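Abbfa_003403 (Acinetobacter baumannii, PDB 4ZXH) is a four-domain nonribosomal peptide synthetase that probably activates an amino acid, loads it on its phosphopantetheine arm, condenses it and releases the product. Local coordinates at residues 42-47 and 390-395; 166-171 and 385-390; 372-377 and 409-414. One frame throughout, in Å; residues are numbered along the deposited sequence.

Contact 1: residues 42-47 and 390-395; sequences VVAFDV and GSFPVR. With K (potassium ion), chain D.
Asp46 and Gly390 pair backbone to backbone, each donating one hydrogen bond to the other. Asp46 N reaches Gly390 O at 3.0 Å. Gly390 N meets Asp46 O at 2.8 Å. The pair is antiparallel and hydrogen-bonded. Gly390 O is also close to Phe45: CD1 approaches it at 3.7 Å, at the edge of the ring and in its plane. Beyond this pair the contact passes to side chains. Ala44 CB sits over the backbone at Phe392 O and lies obliquely to the Phe392 ring, 4.2 Å from CD2. Phe392 CG is anti to its backbone N (chi1 -170°), which carries the ring away from strand 40-49 while CB stays against Phe45 and Asp46. Val394 follows with both branches: CG2 meets Ala44 CB, and CG1 meets Val42 CG1 at 4.0 Å. These two valines cross at about a right angle. Ser391 turns its side chain the other way, and its OG binds the potassium ion at 2.9 Å. The carbonyl oxygens of Glu371, Leu372, Leu374 and Ile376 complete that site. Further out, Val111 of helix 104-115 covers Phe392 and Val394. Strand 387-391 comes late in the condensation domain and extends the mixed sheet beside strand 40-49 near its start, as in the crossover between the two lobes of the chloramphenicol acetyltransferase-like fold of such domains.

Contact 2: residues 166-171 and 385-390; sequences FGLVAE and QDLTLG. With PX4 (1,2-dimyristoyl-sn-glycero-3-phosphocholine), chain C.
Leu168 CD1 sits in the notch between Leu387 and Leu389, while CD2 lies against Leu387 CD1 at 3.4 Å. The Leu168 CD1 methyl borders Leu387 CD1 on one side of the notch and meets Leu389 CG at 3.8 Å on the other. Leu168 crosses both of these leucines at about a right angle, and the two strand side chains lie on the same side of the strand. Leu387 has CG between its backbone N and carbonyl carbon (chi1 48°), and its two methyls part: CD1 goes to Leu168, CD2 to Phe166. Phe166 CD1 is 4.1 Å from that CD2, which lies oblique to the ring. Gly167, just past helix 152-165, closes its end in a Schellman motif, and its positive phi turns the chain between Phe166 and Leu168. The contact sets this helix end against strand 387-391 of the condensation domain, where Val47 of strand 40-49 also touches both strand leucines. A 1,2-dimyristoyl-sn-glycero-3-phosphocholine molecule fits beside them. Its C28 lies over one face of the Phe166 ring, offset toward the rim, and is 3.7 Å from CZ. Leu389 CD2 borders the same acyl chain at C29, 4.0 Å away.

Contact 3: residues 372-377 and 409-414; sequences LLLPIQ and GEYQGE. With K (potassium ion), chain D.
Leu374 and Ile376 serve two partners: their side chains press on the hairpin at 409-414 while their carbonyl oxygens hold a potassium ion. Leu374 O is 2.9 Å from the metal and Ile376 O is 2.8 Å from it. Leu372 O is a third ligand from the same loop, with Ser391 and Glu371 beyond it. Backbone oxygens thus supply most of the site, and the loop curves round the ion. Leu374 reaches outward from that curve and divides its methyls. CD2 lies over the backbone of Gly409, 4.0 Å from CA. CD1 touches Tyr411 CB at 3.9 Å and also borders Glu410 O. Leu374 and Tyr411 cross at about a right angle. The receiving piece is a beta hairpin with a two-residue loop, which joins strands 403-411 and 414-422. Its type I' turn runs from Tyr411 to Glu414, and the backbones of these two residues are hydrogen-bonded in both directions. Gly413 N also donates to Glu410 OE2, from above the carboxylate plane, which ties the turn to the strand before it. Ile376 meets the ring of Tyr411. With CG1 held over the backbone (chi1 65°), Ile376 CD1 ends 3.6 Å from Tyr411 CD2, oblique to the ring. The CG of Gln412 covers one face of that ring over its centre. Val233 and Arg235 of strand 229-235 pack against Ile376, and Arg235 touches Tyr411 as well.

All three contacts lie in the condensation domain. The centres of contacts 1 and 2 are about 15 Å apart. Those of contacts 1 and 3 are about 13 Å apart. Those of contacts 2 and 3 are about 21 Å apart. Contacts 1 and 2 share Gly390 and use strand 387-391, which neighbours strand 40-49 in a six-stranded sheet. Contact 3 reaches the hairpin of a second, four-stranded sheet. Along the chain the order is 42-47, 166-171, 372-377, 385-390, 390-395, 409-414. Contacts 1 and 3 meet at the potassium ion, where loop 372-377 and the end of strand 387-391 come together. Contact 2 sets the other end of that strand against helix 152-165.

Contact 1: residues 42-47 and 390-395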
loop_
_atom_site.group_PDB
_atom_site.type_symbol
_atom_site.label_atom_id
_atom_site.label_comp_id
_atom_site.label_asym_id
_atom_site.label_seq_id
_atom_site.Cartn_x
_atom_site.Cartn_y
_atom_site.Cartn_z
ATOM N N VAL A 42 -14.183 -11.963 24.399
ATOM C CA VAL A 42 -14.288 -13.314 24.912
ATOM C C VAL A 42 -13.878 -13.373 26.361
ATOM O O VAL A 42 -12.745 -13.023 26.702
ATOM C CB VAL A 42 -13.382 -14.321 24.140
ATOM C CG1 VAL A 42 -13.483 -15.716 24.780
ATOM C CG2 VAL A 42 -13.734 -14.363 22.676
ATOM N N VAL A 43 -14.796 -13.821 27.208
ATOM C CA VAL A 43 -14.459 -14.197 28.567
ATOM C C VAL A 43 -14.735 -15.705 28.695
ATOM O O VAL A 43 -15.793 -16.180 28.252
ATOM C CB VAL A 43 -15.268 -13.371 29.608
ATOM C CG1 VAL A 43 -16.750 -13.419 29.319
ATOM C CG2 VAL A 43 -15.018 -13.875 30.995
ATOM N N ALA A 44 -13.787 -16.455 29.270
ATOM C CA ALA A 44 -13.906 -17.920 29.348
ATOM C C ALA A 44 -13.578 -18.493 30.730
ATOM O O ALA A 44 -12.769 -17.933 31.490
ATOM C CB ALA A 44 -13.007 -18.575 28.309
ATOM N N PHE A 45 -14.180 -19.637 31.049
ATOM C CA PHE A 45 -14.017 -20.192 32.382
ATOM C C PHE A 45 -13.909 -21.693 32.376
ATOM O O PHE A 45 -14.504 -22.380 31.550
ATOM C CB PHE A 45 -15.177 -19.780 33.298
ATOM C CG PHE A 45 -15.290 -18.295 33.519
ATOM C CD1 PHE A 45 -14.376 -17.625 34.321
ATOM C CD2 PHE A 45 -16.314 -17.571 32.937
ATOM C CE1 PHE A 45 -14.472 -16.255 34.537
ATOM C CE2 PHE A 45 -16.423 -16.199 33.151
ATOM C CZ PHE A 45 -15.499 -15.543 33.959
ATOM N N ASP A 46 -13.104 -22.188 33.303
ATOM C CA ASP A 46 -13.121 -23.583 33.665
ATOM C C ASP A 46 -14.331 -23.719 34.582
ATOM O O ASP A 46 -14.468 -22.935 35.518
ATOM C CB ASP A 46 -11.809 -23.967 34.352
ATOM C CG ASP A 46 -11.642 -25.456 34.507
ATOM O OD1 ASP A 46 -12.624 -26.124 34.884
ATOM O OD2 ASP A 46 -10.537 -25.961 34.211
ATOM N N VAL A 47 -15.238 -24.652 34.296
ATOM C CA VAL A 47 -16.422 -24.803 35.139
ATOM C C VAL A 47 -16.578 -26.230 35.642
ATOM O O VAL A 47 -16.793 -27.137 34.851
ATOM C CB VAL A 47 -17.715 -24.402 34.407
ATOM C CG1 VAL A 47 -18.905 -24.498 35.365
ATOM C CG2 VAL A 47 -17.603 -22.996 33.862
ATOM N N GLY A 390 -12.977 -21.404 37.340
ATOM C CA GLY A 390 -11.528 -21.291 37.359
ATOM C C GLY A 390 -11.076 -20.538 36.127
ATOM O O GLY A 390 -11.898 -20.257 35.255
ATOM N N SER A 391 -9.790 -20.197 36.052
ATOM C CA SER A 391 -9.258 -19.471 34.896
ATOM C C SER A 391 -9.278 -20.326 33.659
ATOM O O SER A 391 -9.189 -21.537 33.760
ATOM C CB SER A 391 -7.822 -18.999 35.141
ATOM O OG SER A 391 -7.768 -17.990 36.127
ATOM N N PHE A 392 -9.412 -19.688 32.494
ATOM C CA PHE A 392 -9.105 -20.331 31.217
ATOM C C PHE A 392 -8.683 -19.255 30.196
ATOM O O PHE A 392 -9.522 -18.660 29.525
ATOM C CB PHE A 392 -10.293 -21.148 30.707
ATOM C CG PHE A 392 -9.963 -22.014 29.516
ATOM C CD1 PHE A 392 -9.527 -23.312 29.689
ATOM C CD2 PHE A 392 -10.084 -21.521 28.218
ATOM C CE1 PHE A 392 -9.226 -24.100 28.606
ATOM C CE2 PHE A 392 -9.776 -22.297 27.124
ATOM C CZ PHE A 392 -9.342 -23.583 27.309
ATOM N N PRO A 393 -7.372 -18.993 30.080
ATOM C CA PRO A 393 -6.945 -17.910 29.182
ATOM C C PRO A 393 -7.181 -18.207 27.712
ATOM O O PRO A 393 -6.987 -19.318 27.226
ATOM C CB PRO A 393 -5.451 -17.786 29.469
ATOM C CG PRO A 393 -5.269 -18.422 30.841
ATOM C CD PRO A 393 -6.255 -19.534 30.875
ATOM N N VAL A 394 -7.604 -17.179 26.999
ATOM C CA VAL A 394 -7.920 -17.282 25.593
ATOM C C VAL A 394 -7.400 -16.045 24.853
ATOM O O VAL A 394 -7.769 -14.919 25.190
ATOM C CB VAL A 394 -9.450 -17.415 25.381
ATOM C CG1 VAL A 394 -9.799 -17.175 23.948
ATOM C CG2 VAL A 394 -9.914 -18.787 25.772
ATOM N N ARG A 395 -6.535 -16.238 23.862
ATOM C CA ARG A 395 -6.218 -15.138 22.962
ATOM C C ARG A 395 -7.528 -14.539 22.408
ATOM O O ARG A 395 -8.408 -15.268 21.959
ATOM C CB ARG A 395 -5.323 -15.608 21.824
ATOM C CG ARG A 395 -3.872 -15.890 22.219
ATOM C CD ARG A 395 -3.115 -16.619 21.083
ATOM N NE ARG A 395 -3.159 -15.904 19.805
ATOM C CZ ARG A 395 -2.675 -16.368 18.655
ATOM N NH1 ARG A 395 -2.103 -17.562 18.591
ATOM N NH2 ARG A 395 -2.764 -15.630 17.560
HETATM K K K D . -7.066 -15.637 34.499
#

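Contact 2: residues 166-171 and 385-390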
loop_
_atom_site.group_PDB
_atom_site.type_symbol
_atom_site.label_atom_id
_atom_site.label_comp_id
_atom_site.label_asym_id
_atom_site.label_seq_id
_atom_site.Cartn_x
_atom_site.Cartn_y
_atom_site.Cartn_z
ATOM N N PHE A 166 -26.341 -17.477 39.685
ATOM C CA PHE A 166 -25.798 -18.823 39.853
ATOM C C PHE A 166 -25.355 -19.154 41.271
ATOM O O PHE A 166 -24.988 -20.294 41.541
ATOM C CB PHE A 166 -24.625 -19.047 38.907
ATOM C CG PHE A 166 -25.035 -19.538 37.555
ATOM C CD1 PHE A 166 -25.396 -20.862 37.370
ATOM C CD2 PHE A 166 -25.060 -18.682 36.470
ATOM C CE1 PHE A 166 -25.776 -21.321 36.129
ATOM C CE2 PHE A 166 -25.442 -19.128 35.230
ATOM C CZ PHE A 166 -25.793 -20.452 35.054
ATOM N N GLY A 167 -25.397 -18.175 42.171
ATOM C CA GLY A 167 -24.970 -18.389 43.543
ATOM C C GLY A 167 -23.481 -18.251 43.840
ATOM O O GLY A 167 -23.000 -18.798 44.831
ATOM N N LEU A 168 -22.755 -17.510 43.006
ATOM C CA LEU A 168 -21.306 -17.345 43.172
ATOM C C LEU A 168 -20.886 -16.098 43.966
ATOM O O LEU A 168 -19.840 -16.091 44.605
ATOM C CB LEU A 168 -20.630 -17.328 41.803
ATOM C CG LEU A 168 -20.728 -18.662 41.078
ATOM C CD1 LEU A 168 -20.282 -18.522 39.652
ATOM C CD2 LEU A 168 -19.874 -19.670 41.802
ATOM N N VAL A 169 -21.689 -15.043 43.921
ATOM C CA VAL A 169 -21.407 -13.846 44.709
ATOM C C VAL A 169 -22.685 -13.482 45.426
ATOM O O VAL A 169 -23.771 -13.905 45.008
ATOM C CB VAL A 169 -20.916 -12.638 43.844
ATOM C CG1 VAL A 169 -19.588 -12.950 43.194
ATOM C CG2 VAL A 169 -21.946 -12.263 42.804
ATOM N N ALA A 170 -22.578 -12.703 46.494
ATOM C CA ALA A 170 -23.749 -12.480 47.338
ATOM C C ALA A 170 -24.642 -11.371 46.803
ATOM O O ALA A 170 -25.861 -11.478 46.866
ATOM C CB ALA A 170 -23.328 -12.179 48.763
ATOM N N GLU A 171 -24.054 -10.305 46.269
ATOM C CA GLU A 171 -24.896 -9.252 45.712
ATOM C C GLU A 171 -24.310 -8.579 44.472
ATOM O O GLU A 171 -23.098 -8.601 44.233
ATOM C CB GLU A 171 -25.205 -8.206 46.783
ATOM C CG GLU A 171 -23.993 -7.700 47.538
ATOM C CD GLU A 171 -24.365 -6.734 48.654
ATOM O OE1 GLU A 171 -25.560 -6.695 49.054
ATOM O OE2 GLU A 171 -23.458 -6.010 49.126
ATOM N N GLN A 385 -22.389 -23.070 45.671
ATOM C CA GLN A 385 -23.014 -24.319 46.060
ATOM C C GLN A 385 -23.041 -25.305 44.885
ATOM O O GLN A 385 -22.716 -26.481 45.046
ATOM C CB GLN A 385 -24.420 -24.040 46.581
ATOM C CG GLN A 385 -25.306 -25.235 46.701
ATOM C CD GLN A 385 -26.606 -24.925 47.427
ATOM O OE1 GLN A 385 -26.995 -23.759 47.602
ATOM N NE2 GLN A 385 -27.281 -25.975 47.865
ATOM N N ASP A 386 -23.397 -24.828 43.697
ATOM C CA ASP A 386 -23.642 -25.746 42.582
ATOM C C ASP A 386 -22.462 -25.911 41.622
ATOM O O ASP A 386 -22.418 -26.886 40.888
ATOM C CB ASP A 386 -24.868 -25.298 41.778
ATOM C CG ASP A 386 -26.168 -25.400 42.569
ATOM O OD1 ASP A 386 -26.291 -26.292 43.448
ATOM O OD2 ASP A 386 -27.075 -24.584 42.304
ATOM N N LEU A 387 -21.523 -24.963 41.618
ATOM C CA LEU A 387 -20.400 -24.998 40.681
ATOM C C LEU A 387 -19.179 -24.223 41.126
ATOM O O LEU A 387 -19.181 -23.565 42.162
ATOM C CB LEU A 387 -20.825 -24.485 39.300
ATOM C CG LEU A 387 -21.613 -23.179 39.149
ATOM C CD1 LEU A 387 -20.835 -22.020 39.589
ATOM C CD2 LEU A 387 -21.890 -22.986 37.668
ATOM N N THR A 388 -18.146 -24.279 40.296
ATOM C CA THR A 388 -16.872 -23.648 40.606
ATOM C C THR A 388 -16.262 -23.077 39.341
ATOM O O THR A 388 -16.155 -23.797 38.342
ATOM C CB THR A 388 -15.892 -24.660 41.249
ATOM O OG1 THR A 388 -16.433 -25.124 42.500
ATOM C CG2 THR A 388 -14.530 -24.035 41.460
ATOM N N LEU A 389 -15.875 -21.799 39.371
ATOM C CA LEU A 389 -15.234 -21.148 38.211
ATOM C C LEU A 389 -13.725 -21.067 38.386
ATOM O O LEU A 389 -13.247 -20.691 39.451
ATOM C CB LEU A 389 -15.767 -19.726 37.974
ATOM C CG LEU A 389 -17.201 -19.402 37.544
ATOM C CD1 LEU A 389 -17.249 -17.965 37.097
ATOM C CD2 LEU A 389 -17.693 -20.299 36.436
ATOM N N GLY A 390 -12.977 -21.404 37.340
ATOM C CA GLY A 390 -11.528 -21.291 37.359
ATOM C C GLY A 390 -11.076 -20.538 36.127
ATOM O O GLY A 390 -11.898 -20.257 35.255
HETATM O O1 PX4 C . -26.570 -31.630 28.384
HETATM O O2 PX4 C . -24.546 -32.699 29.631
HETATM P P1 PX4 C . -25.756 -31.796 29.649
HETATM O O3 PX4 C . -26.705 -32.228 30.884
HETATM C C1 PX4 C . -27.892 -33.013 30.755
HETATM C C2 PX4 C . -28.351 -33.427 32.156
HETATM N N1 PX4 C . -29.694 -34.047 32.173
HETATM C C3 PX4 C . -29.891 -34.908 30.993
HETATM C C4 PX4 C . -29.831 -34.863 33.392
HETATM C C5 PX4 C . -30.727 -33.001 32.201
HETATM O O4 PX4 C . -25.298 -30.337 30.175
HETATM C C6 PX4 C . -23.943 -29.969 30.451
HETATM C C7 PX4 C . -23.794 -28.472 30.202
HETATM C C8 PX4 C . -24.775 -28.157 29.076
HETATM O O5 PX4 C . -24.733 -26.772 28.743
HETATM C C9 PX4 C . -25.926 -26.058 28.306
HETATM O O6 PX4 C . -27.020 -26.591 28.373
HETATM C C10 PX4 C . -25.799 -24.651 27.782
HETATM C C11 PX4 C . -26.255 -23.637 28.821
HETATM C C12 PX4 C . -25.121 -22.665 29.112
HETATM C C13 PX4 C . -25.694 -21.274 29.343
HETATM C C14 PX4 C . -25.255 -20.738 30.696
HETATM C C15 PX4 C . -26.147 -19.566 31.064
HETATM C C16 PX4 C . -25.306 -18.327 31.291
HETATM C C17 PX4 C . -26.190 -17.099 31.399
HETATM C C18 PX4 C . -26.407 -16.477 30.020
HETATM C C19 PX4 C . -25.588 -15.211 29.830
HETATM C C20 PX4 C . -25.406 -14.926 28.343
HETATM C C21 PX4 C . -24.683 -13.597 28.128
HETATM C C22 PX4 C . -23.877 -13.566 26.839
HETATM O O7 PX4 C . -24.122 -27.712 31.377
HETATM C C23 PX4 C . -23.134 -26.671 31.688
HETATM O O8 PX4 C . -21.995 -26.853 31.303
HETATM C C24 PX4 C . -23.524 -25.399 32.446
HETATM C C25 PX4 C . -22.382 -24.409 32.733
HETATM C C26 PX4 C . -22.877 -23.078 33.329
HETATM C C27 PX4 C . -21.756 -22.038 33.525
HETATM C C28 PX4 C . -22.218 -20.724 34.165
HETATM C C29 PX4 C . -21.091 -19.693 34.351
HETATM C C30 PX4 C . -21.552 -18.405 35.050
HETATM C C31 PX4 C . -20.808 -17.107 34.651
HETATM C C32 PX4 C . -21.316 -16.570 33.304
HETATM C C33 PX4 C . -21.059 -15.084 33.012
HETATM C C34 PX4 C . -21.147 -14.781 31.513
HETATM C C35 PX4 C . -21.628 -13.377 31.134
HETATM C C36 PX4 C . -20.592 -12.622 30.315
#

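Contact 3: residues 372-377 and 409-414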
loop_
_atom_site.group_PDB
_atom_site.type_symbol
_atom_site.label_atom_id
_atom_site.label_comp_id
_atom_site.label_asym_id
_atom_site.label_seq_id
_atom_site.Cartn_x
_atom_site.Cartn_y
_atom_site.Cartn_z
ATOM N N LEU A 372 -9.384 -14.091 37.943
ATOM C CA LEU A 372 -10.026 -14.843 36.849
ATOM C C LEU A 372 -9.938 -14.128 35.505
ATOM O O LEU A 372 -9.909 -14.768 34.461
ATOM C CB LEU A 372 -11.500 -15.110 37.146
ATOM C CG LEU A 372 -11.848 -16.157 38.194
ATOM C CD1 LEU A 372 -13.354 -16.254 38.334
ATOM C CD2 LEU A 372 -11.259 -17.490 37.807
ATOM N N LEU A 373 -9.918 -12.801 35.544
ATOM C CA LEU A 373 -9.977 -11.988 34.340
ATOM C C LEU A 373 -8.596 -11.607 33.810
ATOM O O LEU A 373 -8.489 -10.970 32.767
ATOM C CB LEU A 373 -10.790 -10.721 34.605
ATOM C CG LEU A 373 -12.283 -10.896 34.875
ATOM C CD1 LEU A 373 -12.982 -9.549 35.004
ATOM C CD2 LEU A 373 -12.910 -11.709 33.762
ATOM N N LEU A 374 -7.544 -11.992 34.524
ATOM C CA LEU A 374 -6.179 -11.755 34.054
ATOM C C LEU A 374 -5.858 -12.580 32.796
ATOM O O LEU A 374 -6.522 -13.569 32.490
ATOM C CB LEU A 374 -5.175 -12.075 35.167
ATOM C CG LEU A 374 -5.082 -11.080 36.324
ATOM C CD1 LEU A 374 -4.109 -11.568 37.379
ATOM C CD2 LEU A 374 -4.642 -9.743 35.803
ATOM N N PRO A 375 -4.835 -12.168 32.044
ATOM C CA PRO A 375 -4.541 -12.942 30.839
ATOM C C PRO A 375 -3.619 -14.106 31.145
ATOM O O PRO A 375 -3.081 -14.725 30.228
ATOM C CB PRO A 375 -3.849 -11.927 29.936
ATOM C CG PRO A 375 -4.064 -10.574 30.614
ATOM C CD PRO A 375 -4.122 -10.885 32.051
ATOM N N ILE A 376 -3.430 -14.388 32.428
ATOM C CA ILE A 376 -2.574 -15.485 32.859
ATOM C C ILE A 376 -3.357 -16.496 33.688
ATOM O O ILE A 376 -4.366 -16.150 34.327
ATOM C CB ILE A 376 -1.401 -14.994 33.708
ATOM C CG1 ILE A 376 -1.927 -14.388 35.008
ATOM C CG2 ILE A 376 -0.598 -13.970 32.964
ATOM C CD1 ILE A 376 -0.907 -14.325 36.050
ATOM N N GLN A 377 -2.887 -17.740 33.686
ATOM C CA GLN A 377 -3.480 -18.753 34.542
ATOM C C GLN A 377 -3.198 -18.449 35.998
ATOM O O GLN A 377 -2.103 -18.020 36.357
ATOM C CB GLN A 377 -2.977 -20.156 34.197
ATOM C CG GLN A 377 -3.685 -21.259 34.979
ATOM C CD GLN A 377 -4.884 -21.785 34.252
ATOM O OE1 GLN A 377 -6.006 -21.653 34.724
ATOM N NE2 GLN A 377 -4.661 -22.409 33.112
ATOM N N GLY A 409 -3.820 -4.784 34.832
ATOM C CA GLY A 409 -3.834 -5.839 35.827
ATOM C C GLY A 409 -2.525 -5.973 36.592
ATOM O O GLY A 409 -1.479 -5.468 36.155
ATOM N N GLU A 410 -2.587 -6.671 37.726
ATOM C CA GLU A 410 -1.453 -6.835 38.624
ATOM C C GLU A 410 -1.523 -8.234 39.234
ATOM O O GLU A 410 -2.615 -8.758 39.443
ATOM C CB GLU A 410 -1.477 -5.745 39.703
ATOM C CG GLU A 410 -0.335 -5.770 40.706
ATOM C CD GLU A 410 -0.668 -6.551 41.973
ATOM O OE1 GLU A 410 -1.853 -6.886 42.174
ATOM O OE2 GLU A 410 0.255 -6.825 42.776
ATOM N N TYR A 411 -0.376 -8.856 39.501
ATOM C CA TYR A 411 -0.369 -10.175 40.134
ATOM C C TYR A 411 0.941 -10.438 40.870
ATOM O O TYR A 411 2.024 -10.436 40.266
ATOM C CB TYR A 411 -0.628 -11.285 39.106
ATOM C CG TYR A 411 -0.715 -12.678 39.705
ATOM C CD1 TYR A 411 -1.760 -13.035 40.551
ATOM C CD2 TYR A 411 0.238 -13.640 39.412
ATOM C CE1 TYR A 411 -1.840 -14.317 41.104
ATOM C CE2 TYR A 411 0.171 -14.916 39.952
ATOM C CZ TYR A 411 -0.865 -15.255 40.798
ATOM O OH TYR A 411 -0.915 -16.534 41.334
ATOM N N GLN A 412 0.817 -10.663 42.180
ATOM C CA GLN A 412 1.953 -10.936 43.049
ATOM C C GLN A 412 3.031 -9.838 42.968
ATOM O O GLN A 412 4.241 -10.108 43.086
ATOM C CB GLN A 412 2.537 -12.311 42.727
ATOM C CG GLN A 412 1.659 -13.458 43.241
ATOM C CD GLN A 412 2.307 -14.839 43.114
ATOM O OE1 GLN A 412 3.281 -15.035 42.371
ATOM N NE2 GLN A 412 1.763 -15.806 43.846
ATOM N N GLY A 413 2.573 -8.598 42.802
ATOM C CA GLY A 413 3.454 -7.446 42.819
ATOM C C GLY A 413 3.765 -6.891 41.443
ATOM O O GLY A 413 4.073 -5.706 41.308
ATOM N N GLU A 414 3.652 -7.752 40.428
ATOM C CA GLU A 414 4.076 -7.460 39.062
ATOM C C GLU A 414 2.931 -6.966 38.183
ATOM O O GLU A 414 1.868 -7.590 38.121
ATOM C CB GLU A 414 4.694 -8.715 38.428
ATOM C CG GLU A 414 5.925 -9.254 39.145
ATOM C CD GLU A 414 6.512 -10.536 38.533
ATOM O OE1 GLU A 414 5.814 -11.251 37.768
ATOM O OE2 GLU A 414 7.683 -10.843 38.862
HETATM K K K D . -7.066 -15.637 34.499
#